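Local structure of putative alpha-L-fucosidase (Bacteroides thetaiotaomicron, 3EYP) at residues T139-L150 against L173-I184. The protein probably hydrolyses alpha-L-fucosidic linkages, as a putative glycoside hydrolase family 29 enzyme with a TIM-barrel domain followed by an F5/8 type C domain. Residues are numbered along the deposited sequence; the frame is centred on the assembly and turned at random.
Sequences TERYKEYYAHQL and LTTPVYRHWYKI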
ATOM      1  N   THR A 139     -22.608   4.434  22.247  1.00 45.84           N
ATOM      2  CA  THR A 139     -21.938   3.601  21.228  1.00 45.45           C
ATOM      3  C   THR A 139     -22.994   3.091  20.273  1.00 44.18           C
ATOM      4  O   THR A 139     -22.819   3.132  19.080  1.00 43.65           O
ATOM      5  CB  THR A 139     -21.025   2.483  21.860  1.00 45.77           C
ATOM      6  OG1 THR A 139     -19.979   3.141  22.585  1.00 48.52           O
ATOM      7  CG2 THR A 139     -20.377   1.571  20.789  1.00 46.87           C
ATOM      8  N   GLU A 140     -24.127   2.689  20.818  1.00 44.13           N
ATOM      9  CA  GLU A 140     -25.197   2.098  20.026  1.00 45.16           C
ATOM     10  C   GLU A 140     -25.745   3.134  19.041  1.00 43.27           C
ATOM     11  O   GLU A 140     -26.145   2.838  17.887  1.00 44.48           O
ATOM     12  CB  GLU A 140     -26.344   1.618  20.922  1.00 46.33           C
ATOM     13  CG  GLU A 140     -27.491   0.947  20.216  1.00 51.93           C
ATOM     14  CD  GLU A 140     -27.068  -0.393  19.595  1.00 58.14           C
ATOM     15  OE1 GLU A 140     -25.911  -0.858  19.837  1.00 63.95           O
ATOM     16  OE2 GLU A 140     -27.887  -0.960  18.841  1.00 64.39           O
ATOM     17  N   ARG A 141     -25.786   4.352  19.527  1.00 42.40           N
ATOM     18  CA  ARG A 141     -26.346   5.464  18.749  1.00 42.51           C
ATOM     19  C   ARG A 141     -25.377   5.807  17.614  1.00 41.83           C
ATOM     20  O   ARG A 141     -25.742   6.079  16.474  1.00 41.06           O
ATOM     21  CB  ARG A 141     -26.565   6.719  19.605  1.00 42.75           C
ATOM     22  CG  ARG A 141     -27.885   6.888  20.354  1.00 47.94           C
ATOM     23  CD  ARG A 141     -27.895   8.349  20.997  1.00 52.28           C
ATOM     24  NE  ARG A 141     -28.931   9.263  20.516  1.00 60.77           N
ATOM     25  CZ  ARG A 141     -28.743  10.506  20.057  1.00 63.55           C
ATOM     26  NH1 ARG A 141     -27.528  11.044  19.979  1.00 67.45           N
ATOM     27  NH2 ARG A 141     -29.798  11.218  19.680  1.00 67.50           N
ATOM     28  N   TYR A 142     -24.120   5.805  17.976  1.00 42.14           N
ATOM     29  CA  TYR A 142     -23.081   6.227  17.067  1.00 41.48           C
ATOM     30  C   TYR A 142     -22.964   5.152  15.987  1.00 41.42           C
ATOM     31  O   TYR A 142     -22.675   5.417  14.827  1.00 39.89           O
ATOM     32  CB  TYR A 142     -21.751   6.413  17.781  1.00 40.79           C
ATOM     33  CG  TYR A 142     -20.643   6.732  16.771  1.00 42.55           C
ATOM     34  CD1 TYR A 142     -20.555   7.999  16.192  1.00 40.58           C
ATOM     35  CD2 TYR A 142     -19.747   5.765  16.333  1.00 41.03           C
ATOM     36  CE1 TYR A 142     -19.588   8.303  15.273  1.00 40.24           C
ATOM     37  CE2 TYR A 142     -18.790   6.064  15.377  1.00 39.68           C
ATOM     38  CZ  TYR A 142     -18.715   7.357  14.855  1.00 41.42           C
ATOM     39  OH  TYR A 142     -17.748   7.720  13.927  1.00 39.03           O
ATOM     40  N   LYS A 143     -23.155   3.910  16.413  1.00 43.30           N
ATOM     41  CA  LYS A 143     -23.139   2.780  15.477  1.00 42.17           C
ATOM     42  C   LYS A 143     -24.152   3.034  14.392  1.00 42.87           C
ATOM     43  O   LYS A 143     -23.861   2.870  13.206  1.00 42.85           O
ATOM     44  CB  LYS A 143     -23.462   1.450  16.164  1.00 44.05           C
ATOM     45  CG  LYS A 143     -23.900   0.335  15.194  1.00 45.99           C
ATOM     46  CD  LYS A 143     -24.374  -0.911  15.887  1.00 49.89           C
ATOM     47  CE  LYS A 143     -25.787  -0.768  16.430  1.00 54.22           C
ATOM     48  NZ  LYS A 143     -26.312  -2.087  16.910  1.00 58.72           N
ATOM     49  N   GLU A 144     -25.356   3.447  14.764  1.00 41.70           N
ATOM     50  CA  GLU A 144     -26.370   3.731  13.718  1.00 42.54           C
ATOM     51  C   GLU A 144     -26.030   4.936  12.846  1.00 42.00           C
ATOM     52  O   GLU A 144     -26.260   4.911  11.662  1.00 40.78           O
ATOM     53  CB  GLU A 144     -27.788   3.933  14.295  1.00 44.03           C
ATOM     54  CG  GLU A 144     -28.247   2.810  15.158  1.00 49.73           C
ATOM     55  CD  GLU A 144     -28.280   1.471  14.417  1.00 58.33           C
ATOM     56  OE1 GLU A 144     -28.603   1.428  13.190  1.00 61.34           O
ATOM     57  OE2 GLU A 144     -27.948   0.457  15.078  1.00 67.63           O
ATOM     58  N   TYR A 145     -25.491   5.989  13.464  1.00 42.11           N
ATOM     59  CA  TYR A 145     -25.102   7.230  12.736  1.00 41.31           C
ATOM     60  C   TYR A 145     -24.080   6.895  11.649  1.00 40.92           C
ATOM     61  O   TYR A 145     -24.210   7.222  10.447  1.00 39.59           O
ATOM     62  CB  TYR A 145     -24.465   8.277  13.699  1.00 41.07           C
ATOM     63  CG  TYR A 145     -23.742   9.466  13.024  1.00 41.05           C
ATOM     64  CD1 TYR A 145     -24.449  10.388  12.268  1.00 41.63           C
ATOM     65  CD2 TYR A 145     -22.367   9.665  13.161  1.00 41.73           C
ATOM     66  CE1 TYR A 145     -23.834  11.445  11.661  1.00 38.86           C
ATOM     67  CE2 TYR A 145     -21.731  10.719  12.552  1.00 39.01           C
ATOM     68  CZ  TYR A 145     -22.467  11.612  11.792  1.00 38.19           C
ATOM     69  OH  TYR A 145     -21.914  12.710  11.209  1.00 40.86           O
ATOM     70  N   TYR A 146     -23.054   6.226  12.106  1.00 41.23           N
ATOM     71  CA  TYR A 146     -21.967   5.816  11.213  1.00 40.94           C
ATOM     72  C   TYR A 146     -22.521   4.950  10.077  1.00 41.48           C
ATOM     73  O   TYR A 146     -22.164   5.102   8.924  1.00 41.30           O
ATOM     74  CB  TYR A 146     -20.856   5.068  11.977  1.00 41.01           C
ATOM     75  CG  TYR A 146     -19.585   4.831  11.144  1.00 38.88           C
ATOM     76  CD1 TYR A 146     -18.507   5.657  11.245  1.00 39.01           C
ATOM     77  CD2 TYR A 146     -19.489   3.722  10.282  1.00 40.35           C
ATOM     78  CE1 TYR A 146     -17.360   5.438  10.498  1.00 37.01           C
ATOM     79  CE2 TYR A 146     -18.369   3.502   9.551  1.00 40.76           C
ATOM     80  CZ  TYR A 146     -17.303   4.324   9.671  1.00 38.63           C
ATOM     81  OH  TYR A 146     -16.175   4.073   8.895  1.00 42.50           O
ATOM     82  N   ALA A 147     -23.401   4.025  10.430  1.00 41.38           N
ATOM     83  CA  ALA A 147     -24.002   3.112   9.439  1.00 40.74           C
ATOM     84  C   ALA A 147     -24.778   3.876   8.394  1.00 40.33           C
ATOM     85  O   ALA A 147     -24.727   3.545   7.205  1.00 40.53           O
ATOM     86  CB  ALA A 147     -24.889   2.024  10.111  1.00 40.92           C
ATOM     87  N   HIS A 148     -25.452   4.930   8.830  1.00 40.10           N
ATOM     88  CA  HIS A 148     -26.222   5.755   7.901  1.00 41.59           C
ATOM     89  C   HIS A 148     -25.291   6.382   6.903  1.00 40.98           C
ATOM     90  O   HIS A 148     -25.556   6.420   5.746  1.00 40.86           O
ATOM     91  CB  HIS A 148     -27.045   6.839   8.606  1.00 41.48           C
ATOM     92  CG  HIS A 148     -28.285   6.315   9.271  1.00 43.58           C
ATOM     93  ND1 HIS A 148     -29.216   5.532   8.610  1.00 45.50           N
ATOM     94  CD2 HIS A 148     -28.776   6.512  10.514  1.00 41.92           C
ATOM     95  CE1 HIS A 148     -30.203   5.234   9.445  1.00 46.25           C
ATOM     96  NE2 HIS A 148     -29.961   5.812  10.612  1.00 46.66           N
ATOM     97  N   GLN A 149     -24.224   6.959   7.406  1.00 41.74           N
ATOM     98  CA  GLN A 149     -23.250   7.666   6.569  1.00 41.33           C
ATOM     99  C   GLN A 149     -22.534   6.735   5.596  1.00 42.50           C
ATOM    100  O   GLN A 149     -22.285   7.061   4.434  1.00 41.83           O
ATOM    101  CB  GLN A 149     -22.258   8.416   7.447  1.00 40.43           C
ATOM    102  CG  GLN A 149     -22.909   9.565   8.196  1.00 38.62           C
ATOM    103  CD  GLN A 149     -21.934  10.672   8.597  1.00 38.37           C
ATOM    104  OE1 GLN A 149     -20.831  10.407   9.133  1.00 40.64           O
ATOM    105  NE2 GLN A 149     -22.370  11.942   8.395  1.00 38.79           N
ATOM    106  N   LEU A 150     -22.219   5.555   6.129  1.00 42.55           N
ATOM    107  CA  LEU A 150     -21.603   4.486   5.361  1.00 42.96           C
ATOM    108  C   LEU A 150     -22.514   4.136   4.195  1.00 42.54           C
ATOM    109  O   LEU A 150     -22.099   4.091   3.047  1.00 43.88           O
ATOM    110  CB  LEU A 150     -21.232   3.296   6.296  1.00 43.63           C
ATOM    111  CG  LEU A 150     -20.185   2.303   5.839  1.00 43.88           C
ATOM    112  CD1 LEU A 150     -18.928   2.956   5.281  1.00 39.32           C
ATOM    113  CD2 LEU A 150     -19.968   1.144   6.913  1.00 47.88           C
ATOM    114  N   LEU A 173     -14.995   1.029  20.394  1.00 47.74           N
ATOM    115  CA  LEU A 173     -15.778   0.404  19.333  1.00 46.60           C
ATOM    116  C   LEU A 173     -15.548  -1.121  19.338  1.00 46.76           C
ATOM    117  O   LEU A 173     -14.425  -1.609  19.280  1.00 47.21           O
ATOM    118  CB  LEU A 173     -15.419   1.008  17.980  1.00 46.94           C
ATOM    119  CG  LEU A 173     -15.569   2.523  17.936  1.00 47.00           C
ATOM    120  CD1 LEU A 173     -15.134   3.023  16.550  1.00 49.72           C
ATOM    121  CD2 LEU A 173     -17.027   2.853  18.183  1.00 46.54           C
ATOM    122  N   THR A 174     -16.639  -1.845  19.470  1.00 45.73           N
ATOM    123  CA  THR A 174     -16.596  -3.295  19.641  1.00 45.62           C
ATOM    124  C   THR A 174     -16.732  -4.031  18.357  1.00 43.93           C
ATOM    125  O   THR A 174     -17.207  -3.506  17.366  1.00 42.97           O
ATOM    126  CB  THR A 174     -17.753  -3.794  20.522  1.00 45.76           C
ATOM    127  OG1 THR A 174     -18.992  -3.485  19.897  1.00 45.83           O
ATOM    128  CG2 THR A 174     -17.714  -3.165  21.874  1.00 46.66           C
ATOM    129  N   THR A 175     -16.423  -5.324  18.409  1.00 43.25           N
ATOM    130  CA  THR A 175     -16.427  -6.112  17.172  1.00 42.10           C
ATOM    131  C   THR A 175     -17.800  -6.115  16.512  1.00 42.24           C
ATOM    132  O   THR A 175     -17.908  -5.950  15.295  1.00 42.16           O
ATOM    133  CB  THR A 175     -15.835  -7.556  17.379  1.00 42.09           C
ATOM    134  OG1 THR A 175     -14.516  -7.374  17.798  1.00 40.46           O
ATOM    135  CG2 THR A 175     -15.702  -8.343  16.098  1.00 40.72           C
ATOM    136  N   PRO A 176     -18.871  -6.284  17.304  1.00 42.70           N
ATOM    137  CA  PRO A 176     -20.206  -6.328  16.692  1.00 43.27           C
ATOM    138  C   PRO A 176     -20.645  -5.020  16.008  1.00 43.40           C
ATOM    139  O   PRO A 176     -21.422  -5.052  15.075  1.00 45.73           O
ATOM    140  CB  PRO A 176     -21.124  -6.650  17.885  1.00 43.88           C
ATOM    141  CG  PRO A 176     -20.224  -7.466  18.835  1.00 42.90           C
ATOM    142  CD  PRO A 176     -18.894  -6.716  18.714  1.00 42.63           C
ATOM    143  N   VAL A 177     -20.134  -3.914  16.489  1.00 43.42           N
ATOM    144  CA  VAL A 177     -20.300  -2.597  15.817  1.00 43.71           C
ATOM    145  C   VAL A 177     -19.681  -2.596  14.402  1.00 43.32           C
ATOM    146  O   VAL A 177     -20.333  -2.290  13.407  1.00 43.62           O
ATOM    147  CB  VAL A 177     -19.643  -1.465  16.632  1.00 43.75           C
ATOM    148  CG1 VAL A 177     -19.520  -0.136  15.808  1.00 43.41           C
ATOM    149  CG2 VAL A 177     -20.401  -1.217  17.934  1.00 43.25           C
ATOM    150  N   TYR A 178     -18.424  -2.985  14.333  1.00 42.74           N
ATOM    151  CA  TYR A 178     -17.737  -3.091  13.045  1.00 42.45           C
ATOM    152  C   TYR A 178     -18.440  -4.117  12.131  1.00 43.16           C
ATOM    153  O   TYR A 178     -18.443  -3.972  10.887  1.00 43.53           O
ATOM    154  CB  TYR A 178     -16.245  -3.452  13.214  1.00 42.66           C
ATOM    155  CG  TYR A 178     -15.364  -2.375  13.736  1.00 40.84           C
ATOM    156  CD1 TYR A 178     -14.828  -1.406  12.889  1.00 40.69           C
ATOM    157  CD2 TYR A 178     -14.963  -2.372  15.088  1.00 41.97           C
ATOM    158  CE1 TYR A 178     -13.927  -0.425  13.379  1.00 40.77           C
ATOM    159  CE2 TYR A 178     -14.162  -1.387  15.576  1.00 43.55           C
ATOM    160  CZ  TYR A 178     -13.626  -0.415  14.728  1.00 42.79           C
ATOM    161  OH  TYR A 178     -12.763   0.525  15.244  1.00 43.34           O
ATOM    162  N   ARG A 179     -19.068  -5.140  12.728  1.00 44.58           N
ATOM    163  CA  ARG A 179     -19.803  -6.139  11.906  1.00 44.07           C
ATOM    164  C   ARG A 179     -20.915  -5.481  11.107  1.00 45.41           C
ATOM    165  O   ARG A 179     -21.078  -5.702   9.900  1.00 46.54           O
ATOM    166  CB  ARG A 179     -20.424  -7.254  12.740  1.00 42.93           C
ATOM    167  CG  ARG A 179     -20.953  -8.442  11.902  1.00 43.55           C
ATOM    168  CD  ARG A 179     -21.473  -9.575  12.799  1.00 46.06           C
ATOM    169  NE  ARG A 179     -22.632  -9.210  13.622  1.00 45.39           N
ATOM    170  CZ  ARG A 179     -22.703  -9.145  14.959  1.00 52.54           C
ATOM    171  NH1 ARG A 179     -23.893  -8.820  15.555  1.00 53.74           N
ATOM    172  NH2 ARG A 179     -21.673  -9.451  15.711  1.00 51.38           N
ATOM    173  N   HIS A 180     -21.721  -4.749  11.854  1.00 44.77           N
ATOM    174  CA  HIS A 180     -22.824  -3.975  11.302  1.00 46.28           C
ATOM    175  C   HIS A 180     -22.329  -3.158  10.110  1.00 44.52           C
ATOM    176  O   HIS A 180     -22.916  -3.170   9.025  1.00 44.30           O
ATOM    177  CB  HIS A 180     -23.459  -3.099  12.403  1.00 47.18           C
ATOM    178  CG  HIS A 180     -24.727  -2.419  11.998  1.00 53.99           C
ATOM    179  ND1 HIS A 180     -25.838  -3.109  11.548  1.00 62.12           N
ATOM    180  CD2 HIS A 180     -25.081  -1.110  12.028  1.00 59.06           C
ATOM    181  CE1 HIS A 180     -26.807  -2.242  11.286  1.00 61.90           C
ATOM    182  NE2 HIS A 180     -26.371  -1.024  11.567  1.00 59.08           N
ATOM    183  N   TRP A 181     -21.188  -2.524  10.298  1.00 43.51           N
ATOM    184  CA  TRP A 181     -20.576  -1.717   9.215  1.00 42.23           C
ATOM    185  C   TRP A 181     -20.026  -2.518   8.040  1.00 42.77           C
ATOM    186  O   TRP A 181     -20.241  -2.209   6.859  1.00 42.83           O
ATOM    187  CB  TRP A 181     -19.509  -0.801   9.752  1.00 42.11           C
ATOM    188  CG  TRP A 181     -19.974   0.146  10.814  1.00 41.00           C
ATOM    189  CD1 TRP A 181     -21.243   0.512  11.103  1.00 42.32           C
ATOM    190  CD2 TRP A 181     -19.131   0.825  11.750  1.00 37.38           C
ATOM    191  NE1 TRP A 181     -21.259   1.407  12.172  1.00 38.81           N
ATOM    192  CE2 TRP A 181     -19.965   1.593  12.591  1.00 40.75           C
ATOM    193  CE3 TRP A 181     -17.766   0.834  11.975  1.00 38.29           C
ATOM    194  CZ2 TRP A 181     -19.464   2.403  13.598  1.00 39.56           C
ATOM    195  CZ3 TRP A 181     -17.257   1.680  12.996  1.00 39.67           C
ATOM    196  CH2 TRP A 181     -18.105   2.422  13.793  1.00 39.98           C
ATOM    197  N   TYR A 182     -19.344  -3.575   8.379  1.00 42.61           N
ATOM    198  CA  TYR A 182     -18.773  -4.497   7.380  1.00 44.50           C
ATOM    199  C   TYR A 182     -19.824  -5.077   6.423  1.00 44.35           C
ATOM    200  O   TYR A 182     -19.610  -5.148   5.221  1.00 45.23           O
ATOM    201  CB  TYR A 182     -18.079  -5.633   8.114  1.00 44.67           C
ATOM    202  CG  TYR A 182     -17.831  -6.848   7.303  1.00 49.34           C
ATOM    203  CD1 TYR A 182     -16.780  -6.885   6.406  1.00 51.72           C
ATOM    204  CD2 TYR A 182     -18.608  -7.995   7.482  1.00 53.45           C
ATOM    205  CE1 TYR A 182     -16.509  -8.014   5.704  1.00 56.97           C
ATOM    206  CE2 TYR A 182     -18.358  -9.120   6.792  1.00 56.34           C
ATOM    207  CZ  TYR A 182     -17.303  -9.140   5.894  1.00 59.76           C
ATOM    208  OH  TYR A 182     -17.044 -10.286   5.169  1.00 64.95           O
ATOM    209  N   LYS A 183     -20.986  -5.412   6.972  1.00 44.20           N
ATOM    210  CA  LYS A 183     -22.086  -5.978   6.172  1.00 44.85           C
ATOM    211  C   LYS A 183     -22.549  -4.989   5.114  1.00 43.82           C
ATOM    212  O   LYS A 183     -22.878  -5.338   3.957  1.00 43.94           O
ATOM    213  CB  LYS A 183     -23.274  -6.408   7.080  1.00 46.76           C
ATOM    214  CG  LYS A 183     -22.969  -7.688   7.892  1.00 50.39           C
ATOM    215  CD  LYS A 183     -24.170  -8.183   8.740  1.00 58.04           C
ATOM    216  CE  LYS A 183     -25.500  -8.180   7.982  1.00 62.12           C
ATOM    217  NZ  LYS A 183     -26.102  -9.561   7.634  1.00 65.50           N
ATOM    218  N   ILE A 184     -22.527  -3.719   5.490  1.00 42.10           N
ATOM    219  CA  ILE A 184     -22.892  -2.662   4.538  1.00 41.84           C
ATOM    220  C   ILE A 184     -21.903  -2.577   3.429  1.00 40.17           C
ATOM    221  O   ILE A 184     -22.259  -2.585   2.261  1.00 39.94           O
ATOM    222  CB  ILE A 184     -23.084  -1.280   5.212  1.00 41.68           C
ATOM    223  CG1 ILE A 184     -24.314  -1.356   6.114  1.00 43.67           C
ATOM    224  CG2 ILE A 184     -23.139  -0.172   4.157  1.00 39.75           C
ATOM    225  CD1 ILE A 184     -24.254  -0.515   7.359  1.00 44.10           C
TER
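The carbonyl oxygen of K143 takes two N-H groups: that of A147, one turn further along its own helix, and the indole of W181 across the interface, whose NE1 lies 3.2 Å from K143 O. The second bond is almost straight at 174°, meets the oxygen on a lone pair, and lies close to the indole plane. It shows how a main-chain carbonyl already used inside a helix can still bond to a neighbouring helix. W181 reaches it as a knob set among K143, Y146, A147 and L150, with CG turned anti to its carbonyl carbon (chi1 -58°). V177 CG1 of its own helix sits over one face of the indole, toward the rim, and the Y146 ring lies against the opposite face in a face-to-face stack, whose exact spacing in the model is doubtful. Y146 keeps its hydroxyl for L124 O, while Y142, bonded through OH to K76, brings CE2 to 4.0 Å from W181 CH2. Nearer the backbone of W181, L150 CD2 packs 3.5 Å from W181 CB, and I184 CD1 reaches A147 CB.

On the more exposed flank H180 lies against aliphatic carbon, its CD2 being 3.7 Å from both K143 CG and A147 CB. The K143 chain crosses it at roughly a right angle and bends at chi3 (78°), carrying NZ back to E140 OE2 at 2.7 Å; E144 completes the salt-bridge network.

The axes of segments 139-150 and 175-184 run nearly parallel and approach to 9.9 Å; their parent helices, 139-155 and 175-188, are consecutive outer helices of the TIM-barrel domain, joined through strand 162-164 in an alpha-beta-alpha succession. The straight N-H bond and the groups on its two faces would limit rotation of the indole, and its buried polar atom is satisfied by main chain without any charged partner.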